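Local atomic coordinates of Hcp1 family type VI secretion system effector (Salmonella typhimurium, PDB entry 5XHH), a protein that probably assembles into hexameric rings that stack into the inner tube of the type VI secretion system, and may also act as a secreted effector. Residues F6-D18 with I62-A74. Residues are numbered along the deposited sequence; the frame is centred on the assembly and turned at random.
Sequences FLKIDGIDGESMD and IDRASPNLFKYCA
Glu15 and Arg64 make the one direct hydrogen bond between the segments, while three waters supply the other polar links, to Asp63, to Arg64 and Asn68, and to Tyr72. The direct bond runs from Arg64 N to Glu15 OE1 (2.9 Å); at 131° it is well bent, and the carboxylate receives it on its anti side. Glu15 suits the place because its chain, extended beyond CG, carries an acceptor to the turn before the helix. Here Asp63 and Ser66 form a capping box: Asp63 OD1 takes the N-H of Ala65, and Ser66 OG that of Asp63. The other oxygen, Asp63 OD2, is hydrogen-bonded to His60 ND1 and accepts from a water held by Glu15 N. A second water donates to Asp13 O and Arg64 O and accepts from Asn68 ND2, while a third links Asp10 O with Tyr72 OH.

Between these bridges Ile12 packs against the helix. With CG1 anti to its carbonyl carbon (chi1 -61°) and the chain extended beyond it, CD1 lies over one face of the Tyr72 ring in a CH-pi contact, 3.9 Å from the centroid. CD1 also meets Leu69 CD2 (3.9 Å), and the CG2 branch rests on Ala65 CB (3.7 Å), whose small side chain lets the loop come close; Gly14 CA and Ala65 CA are 4.7 Å apart. Positive phi in the type II turn 9-12 favours glycine at Gly11, whose CA passes Tyr72 OH at 4.0 Å, with little room beside the hydroxyl. Leu69 reaches on to Val125 of strand 121-129, tying the loop after strand 3-9 to the barrel wall. The chemistry thus implies an apolar seam of Ile12 against Ala65, Leu69 and the Tyr72 ring, with water bridging backbone and side-chain polar groups along its margin.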
ATOM      1  N   PHE A   6      -2.667   8.424   2.538  1.00 21.99           N
ATOM      2  CA  PHE A   6      -3.944   7.861   2.129  1.00 25.46           C
ATOM      3  C   PHE A   6      -3.707   6.646   1.249  1.00 26.99           C
ATOM      4  O   PHE A   6      -2.780   6.632   0.430  1.00 28.54           O
ATOM      5  CB  PHE A   6      -4.792   8.899   1.374  1.00 24.52           C
ATOM      6  CG  PHE A   6      -5.067  10.132   2.174  1.00 26.38           C
ATOM      7  CD1 PHE A   6      -6.034  10.126   3.150  1.00 25.06           C
ATOM      8  CD2 PHE A   6      -4.338  11.296   1.961  1.00 30.10           C
ATOM      9  CE1 PHE A   6      -6.288  11.263   3.896  1.00 29.31           C
ATOM     10  CE2 PHE A   6      -4.583  12.435   2.703  1.00 27.32           C
ATOM     11  CZ  PHE A   6      -5.566  12.419   3.666  1.00 32.22           C
ATOM     12  N   LEU A   7      -4.535   5.621   1.433  1.00 21.43           N
ATOM     13  CA  LEU A   7      -4.476   4.417   0.620  1.00 22.19           C
ATOM     14  C   LEU A   7      -5.860   4.148   0.055  1.00 24.47           C
ATOM     15  O   LEU A   7      -6.803   3.885   0.804  1.00 25.83           O
ATOM     16  CB  LEU A   7      -3.971   3.215   1.413  1.00 23.10           C
ATOM     17  CG  LEU A   7      -3.842   1.940   0.580  1.00 26.78           C
ATOM     18  CD1 LEU A   7      -2.946   2.183  -0.627  1.00 25.56           C
ATOM     19  CD2 LEU A   7      -3.306   0.779   1.419  1.00 25.32           C
ATOM     20  N   LYS A   8      -5.973   4.231  -1.262  1.00 26.37           N
ATOM     21  CA  LYS A   8      -7.207   3.976  -1.982  1.00 27.86           C
ATOM     22  C   LYS A   8      -7.127   2.566  -2.548  1.00 25.88           C
ATOM     23  O   LYS A   8      -6.304   2.292  -3.423  1.00 28.65           O
ATOM     24  CB  LYS A   8      -7.391   5.009  -3.090  1.00 27.58           C
ATOM     25  CG  LYS A   8      -8.655   4.797  -3.923  1.00 31.56           C
ATOM     26  CD  LYS A   8      -8.566   5.500  -5.268  1.00 30.27           C
ATOM     27  CE  LYS A   8      -9.918   5.482  -5.974  1.00 35.70           C
ATOM     28  NZ  LYS A   8      -9.781   5.763  -7.415  1.00 33.10           N
ATOM     29  N   ILE A   9      -7.984   1.671  -2.066  1.00 24.30           N
ATOM     30  CA  ILE A   9      -8.016   0.291  -2.525  1.00 25.97           C
ATOM     31  C   ILE A   9      -9.329   0.043  -3.257  1.00 27.57           C
ATOM     32  O   ILE A   9     -10.407   0.259  -2.693  1.00 26.95           O
ATOM     33  CB  ILE A   9      -7.853  -0.697  -1.359  1.00 27.68           C
ATOM     34  CG1 ILE A   9      -6.553  -0.424  -0.593  1.00 27.26           C
ATOM     35  CG2 ILE A   9      -7.868  -2.124  -1.893  1.00 24.74           C
ATOM     36  CD1 ILE A   9      -6.366  -1.334   0.599  1.00 27.73           C
ATOM     37  N   ASP A  10      -9.239  -0.421  -4.506  1.00 28.61           N
ATOM     38  CA  ASP A  10     -10.442  -0.762  -5.261  1.00 25.99           C
ATOM     39  C   ASP A  10     -11.288  -1.757  -4.474  1.00 30.75           C
ATOM     40  O   ASP A  10     -10.784  -2.779  -4.000  1.00 31.84           O
ATOM     41  CB  ASP A  10     -10.080  -1.359  -6.622  1.00 29.85           C
ATOM     42  CG  ASP A  10      -9.614  -0.326  -7.626  1.00 29.58           C
ATOM     43  OD1 ASP A  10      -9.732   0.884  -7.360  1.00 34.02           O
ATOM     44  OD2 ASP A  10      -9.157  -0.740  -8.710  1.00 37.05           O
ATOM     45  N   GLY A  11     -12.570  -1.447  -4.317  1.00 34.24           N
ATOM     46  CA  GLY A  11     -13.476  -2.323  -3.609  1.00 29.84           C
ATOM     47  C   GLY A  11     -13.311  -2.368  -2.103  1.00 34.95           C
ATOM     48  O   GLY A  11     -14.095  -3.050  -1.436  1.00 36.28           O
ATOM     49  N   ILE A  12     -12.330  -1.668  -1.539  1.00 31.10           N
ATOM     50  CA  ILE A  12     -12.113  -1.689  -0.094  1.00 29.27           C
ATOM     51  C   ILE A  12     -12.030  -0.259   0.412  1.00 30.99           C
ATOM     52  O   ILE A  12     -10.937   0.289   0.593  1.00 31.80           O
ATOM     53  CB  ILE A  12     -10.850  -2.489   0.284  1.00 27.07           C
ATOM     54  CG1 ILE A  12     -10.998  -3.937  -0.167  1.00 27.87           C
ATOM     55  CG2 ILE A  12     -10.626  -2.493   1.794  1.00 28.47           C
ATOM     56  CD1 ILE A  12      -9.861  -4.819   0.225  1.00 30.16           C
ATOM     57  N   ASP A  13     -13.187   0.349   0.641  1.00 30.66           N
ATOM     58  CA  ASP A  13     -13.235   1.696   1.177  1.00 29.39           C
ATOM     59  C   ASP A  13     -12.711   1.745   2.600  1.00 31.31           C
ATOM     60  O   ASP A  13     -12.903   0.822   3.397  1.00 30.59           O
ATOM     61  CB  ASP A  13     -14.662   2.236   1.177  1.00 31.93           C
ATOM     62  CG  ASP A  13     -15.173   2.515  -0.211  1.00 36.16           C
ATOM     63  OD1 ASP A  13     -14.371   2.441  -1.165  1.00 35.15           O
ATOM     64  OD2 ASP A  13     -16.373   2.825  -0.335  1.00 38.90           O
ATOM     65  N   GLY A  14     -12.060   2.848   2.914  1.00 31.63           N
ATOM     66  CA  GLY A  14     -11.770   3.226   4.260  1.00 27.27           C
ATOM     67  C   GLY A  14     -12.751   4.256   4.771  1.00 30.36           C
ATOM     68  O   GLY A  14     -13.907   4.324   4.339  1.00 32.48           O
ATOM     69  N   GLU A  15     -12.270   5.108   5.657  1.00 32.15           N
ATOM     70  CA  GLU A  15     -13.134   5.927   6.480  1.00 35.86           C
ATOM     71  C   GLU A  15     -12.818   7.408   6.388  1.00 35.70           C
ATOM     72  O   GLU A  15     -13.528   8.207   7.001  1.00 36.24           O
ATOM     73  CB  GLU A  15     -13.002   5.477   7.939  1.00 35.08           C
ATOM     74  CG  GLU A  15     -14.251   5.482   8.734  1.00 37.36           C
ATOM     75  CD  GLU A  15     -14.043   4.779  10.040  1.00 33.73           C
ATOM     76  OE1 GLU A  15     -14.076   3.533  10.059  1.00 33.03           O
ATOM     77  OE2 GLU A  15     -13.791   5.477  11.038  1.00 47.70           O
ATOM     78  N   SER A  16     -11.776   7.791   5.653  1.00 31.25           N
ATOM     79  CA  SER A  16     -11.275   9.156   5.719  1.00 36.43           C
ATOM     80  C   SER A  16     -12.358  10.166   5.371  1.00 38.70           C
ATOM     81  O   SER A  16     -13.187   9.940   4.487  1.00 35.32           O
ATOM     82  CB  SER A  16     -10.096   9.344   4.766  1.00 32.15           C
ATOM     83  OG  SER A  16      -9.623  10.665   4.873  1.00 33.06           O
ATOM     84  N   MET A  17     -12.332  11.288   6.072  1.00 40.62           N
ATOM     85  CA  MET A  17     -13.222  12.400   5.794  1.00 41.96           C
ATOM     86  C   MET A  17     -12.570  13.473   4.946  1.00 40.20           C
ATOM     87  O   MET A  17     -13.239  14.443   4.588  1.00 46.12           O
ATOM     88  CB  MET A  17     -13.731  13.008   7.103  1.00 44.05           C
ATOM     89  CG  MET A  17     -14.799  12.165   7.782  1.00 44.12           C
ATOM     90  SD  MET A  17     -16.239  11.973   6.717  1.00 64.10           S
ATOM     91  CE  MET A  17     -16.764  13.681   6.535  1.00 56.39           C
ATOM     92  N   ASP A  18     -11.286  13.326   4.616  1.00 39.68           N
ATOM     93  CA  ASP A  18     -10.591  14.325   3.814  1.00 38.63           C
ATOM     94  C   ASP A  18     -11.323  14.582   2.503  1.00 43.38           C
ATOM     95  O   ASP A  18     -11.837  13.658   1.869  1.00 42.11           O
ATOM     96  CB  ASP A  18      -9.165  13.870   3.517  1.00 38.10           C
ATOM     97  CG  ASP A  18      -8.331  14.959   2.879  1.00 37.58           C
ATOM     98  OD1 ASP A  18      -7.780  15.768   3.642  1.00 42.07           O
ATOM     99  OD2 ASP A  18      -8.210  15.003   1.633  1.00 40.50           O
ATOM    100  N   ILE A  62      -7.896   0.192  13.218  1.00 23.74           N
ATOM    101  CA  ILE A  62      -8.968  -0.688  12.767  1.00 25.83           C
ATOM    102  C   ILE A  62     -10.149   0.178  12.378  1.00 25.73           C
ATOM    103  O   ILE A  62     -10.550   1.078  13.124  1.00 30.00           O
ATOM    104  CB  ILE A  62      -9.328  -1.718  13.846  1.00 26.98           C
ATOM    105  CG1 ILE A  62      -8.138  -2.652  14.086  1.00 22.93           C
ATOM    106  CG2 ILE A  62     -10.589  -2.499  13.417  1.00 24.26           C
ATOM    107  CD1 ILE A  62      -8.322  -3.647  15.217  1.00 23.74           C
ATOM    108  N   ASP A  63     -10.665  -0.031  11.176  1.00 25.73           N
ATOM    109  CA  ASP A  63     -11.617   0.933  10.634  1.00 27.78           C
ATOM    110  C   ASP A  63     -12.530   0.214   9.649  1.00 28.98           C
ATOM    111  O   ASP A  63     -12.546  -1.018   9.593  1.00 26.42           O
ATOM    112  CB  ASP A  63     -10.874   2.133  10.015  1.00 26.84           C
ATOM    113  CG  ASP A  63      -9.946   1.738   8.864  1.00 26.02           C
ATOM    114  OD1 ASP A  63     -10.167   0.683   8.234  1.00 22.56           O
ATOM    115  OD2 ASP A  63      -8.993   2.508   8.587  1.00 27.95           O
ATOM    116  N   ARG A  64     -13.268   0.995   8.845  1.00 29.20           N
ATOM    117  CA  ARG A  64     -14.263   0.425   7.942  1.00 30.98           C
ATOM    118  C   ARG A  64     -13.649  -0.555   6.941  1.00 29.57           C
ATOM    119  O   ARG A  64     -14.339  -1.456   6.459  1.00 27.51           O
ATOM    120  CB  ARG A  64     -15.006   1.547   7.200  1.00 35.98           C
ATOM    121  CG  ARG A  64     -15.954   1.052   6.103  1.00 43.37           C
ATOM    122  CD  ARG A  64     -16.345   2.147   5.114  1.00 45.16           C
ATOM    123  NE  ARG A  64     -17.495   2.921   5.569  1.00 55.53           N
ATOM    124  CZ  ARG A  64     -18.764   2.607   5.312  1.00 58.73           C
ATOM    125  NH1 ARG A  64     -19.056   1.526   4.603  1.00 58.35           N
ATOM    126  NH2 ARG A  64     -19.746   3.374   5.765  1.00 60.50           N
ATOM    127  N   ALA A  65     -12.364  -0.404   6.610  1.00 29.48           N
ATOM    128  CA  ALA A  65     -11.759  -1.314   5.640  1.00 26.42           C
ATOM    129  C   ALA A  65     -11.459  -2.682   6.234  1.00 25.44           C
ATOM    130  O   ALA A  65     -11.366  -3.664   5.489  1.00 23.75           O
ATOM    131  CB  ALA A  65     -10.467  -0.712   5.076  1.00 26.06           C
ATOM    132  N   SER A  66     -11.337  -2.763   7.561  1.00 25.25           N
ATOM    133  CA  SER A  66     -10.809  -3.970   8.186  1.00 23.54           C
ATOM    134  C   SER A  66     -11.612  -5.224   7.868  1.00 24.25           C
ATOM    135  O   SER A  66     -11.002  -6.223   7.450  1.00 26.78           O
ATOM    136  CB  SER A  66     -10.678  -3.729   9.693  1.00 25.91           C
ATOM    137  OG  SER A  66      -9.674  -2.775   9.949  1.00 25.45           O
ATOM    138  N   PRO A  67     -12.944  -5.261   8.017  1.00 24.41           N
ATOM    139  CA  PRO A  67     -13.656  -6.501   7.664  1.00 24.10           C
ATOM    140  C   PRO A  67     -13.476  -6.886   6.211  1.00 27.14           C
ATOM    141  O   PRO A  67     -13.426  -8.081   5.893  1.00 24.37           O
ATOM    142  CB  PRO A  67     -15.125  -6.178   7.992  1.00 26.21           C
ATOM    143  CG  PRO A  67     -15.075  -5.017   8.937  1.00 25.86           C
ATOM    144  CD  PRO A  67     -13.881  -4.218   8.470  1.00 26.21           C
ATOM    145  N   ASN A  68     -13.347  -5.908   5.310  1.00 27.63           N
ATOM    146  CA  ASN A  68     -13.170  -6.251   3.907  1.00 26.65           C
ATOM    147  C   ASN A  68     -11.745  -6.668   3.593  1.00 27.08           C
ATOM    148  O   ASN A  68     -11.541  -7.541   2.745  1.00 27.52           O
ATOM    149  CB  ASN A  68     -13.601  -5.087   3.019  1.00 30.15           C
ATOM    150  CG  ASN A  68     -15.091  -5.093   2.765  1.00 35.29           C
ATOM    151  OD1 ASN A  68     -15.674  -6.145   2.538  1.00 37.73           O
ATOM    152  ND2 ASN A  68     -15.717  -3.929   2.833  1.00 37.60           N
ATOM    153  N   LEU A  69     -10.746  -6.067   4.244  1.00 29.11           N
ATOM    154  CA  LEU A  69      -9.391  -6.604   4.119  1.00 24.28           C
ATOM    155  C   LEU A  69      -9.348  -8.064   4.573  1.00 22.68           C
ATOM    156  O   LEU A  69      -8.799  -8.923   3.882  1.00 23.35           O
ATOM    157  CB  LEU A  69      -8.405  -5.746   4.916  1.00 23.11           C
ATOM    158  CG  LEU A  69      -8.217  -4.320   4.405  1.00 22.57           C
ATOM    159  CD1 LEU A  69      -7.554  -3.490   5.461  1.00 20.62           C
ATOM    160  CD2 LEU A  69      -7.356  -4.336   3.136  1.00 24.93           C
ATOM    161  N   PHE A  70      -9.946  -8.360   5.733  1.00 23.98           N
ATOM    162  CA  PHE A  70     -10.087  -9.745   6.181  1.00 23.28           C
ATOM    163  C   PHE A  70     -10.753 -10.623   5.120  1.00 24.23           C
ATOM    164  O   PHE A  70     -10.252 -11.702   4.775  1.00 26.43           O
ATOM    165  CB  PHE A  70     -10.893  -9.772   7.483  1.00 21.75           C
ATOM    166  CG  PHE A  70     -11.245 -11.156   7.954  1.00 24.58           C
ATOM    167  CD1 PHE A  70     -10.350 -11.888   8.718  1.00 22.43           C
ATOM    168  CD2 PHE A  70     -12.474 -11.723   7.635  1.00 24.86           C
ATOM    169  CE1 PHE A  70     -10.673 -13.170   9.149  1.00 27.02           C
ATOM    170  CE2 PHE A  70     -12.801 -13.007   8.061  1.00 25.76           C
ATOM    171  CZ  PHE A  70     -11.902 -13.729   8.820  1.00 23.96           C
ATOM    172  N   LYS A  71     -11.893 -10.178   4.599  1.00 24.60           N
ATOM    173  CA  LYS A  71     -12.645 -10.980   3.638  1.00 26.01           C
ATOM    174  C   LYS A  71     -11.830 -11.266   2.373  1.00 26.91           C
ATOM    175  O   LYS A  71     -11.756 -12.412   1.918  1.00 28.20           O
ATOM    176  CB  LYS A  71     -13.951 -10.269   3.302  1.00 30.24           C
ATOM    177  CG  LYS A  71     -14.507 -10.555   1.922  1.00 33.87           C
ATOM    178  CD  LYS A  71     -15.973 -10.242   1.925  1.00 38.27           C
ATOM    179  CE  LYS A  71     -16.379  -9.730   0.587  1.00 47.31           C
ATOM    180  NZ  LYS A  71     -15.801  -8.362   0.430  1.00 51.80           N
ATOM    181  N   TYR A  72     -11.184 -10.233   1.800  1.00 27.74           N
ATOM    182  CA  TYR A  72     -10.343 -10.441   0.619  1.00 27.28           C
ATOM    183  C   TYR A  72      -9.177 -11.363   0.922  1.00 27.48           C
ATOM    184  O   TYR A  72      -8.751 -12.134   0.059  1.00 25.67           O
ATOM    185  CB  TYR A  72      -9.800  -9.117   0.097  1.00 26.83           C
ATOM    186  CG  TYR A  72     -10.677  -8.394  -0.887  1.00 28.86           C
ATOM    187  CD1 TYR A  72     -11.929  -7.905  -0.522  1.00 29.89           C
ATOM    188  CD2 TYR A  72     -10.231  -8.161  -2.182  1.00 28.34           C
ATOM    189  CE1 TYR A  72     -12.710  -7.216  -1.437  1.00 32.12           C
ATOM    190  CE2 TYR A  72     -11.001  -7.473  -3.089  1.00 28.38           C
ATOM    191  CZ  TYR A  72     -12.236  -7.005  -2.714  1.00 26.49           C
ATOM    192  OH  TYR A  72     -13.002  -6.315  -3.615  1.00 35.44           O
ATOM    193  N   CYS A  73      -8.626 -11.276   2.138  1.00 27.65           N
ATOM    194  CA  CYS A  73      -7.502 -12.131   2.495  1.00 23.59           C
ATOM    195  C   CYS A  73      -7.930 -13.590   2.529  1.00 28.08           C
ATOM    196  O   CYS A  73      -7.233 -14.470   2.012  1.00 24.89           O
ATOM    197  CB  CYS A  73      -6.931 -11.708   3.846  1.00 24.06           C
ATOM    198  SG  CYS A  73      -5.435 -12.618   4.334  1.00 28.46           S
ATOM    199  N   ALA A  74      -9.072 -13.865   3.166  1.00 27.76           N
ATOM    200  CA  ALA A  74      -9.555 -15.238   3.244  1.00 27.98           C
ATOM    201  C   ALA A  74      -9.948 -15.766   1.869  1.00 30.21           C
ATOM    202  O   ALA A  74      -9.737 -16.943   1.575  1.00 36.67           O
ATOM    203  CB  ALA A  74     -10.736 -15.331   4.210  1.00 26.92           C
TER
HETATM  204  O   HOH W   1     -11.444  -5.110  -5.628  1.00 33.27           O
HETATM  205  O   HOH W   2     -14.626  -1.254   3.552  1.00 33.93           O
HETATM  206  O   HOH W   3      -9.777   4.664   7.165  1.00 35.77           O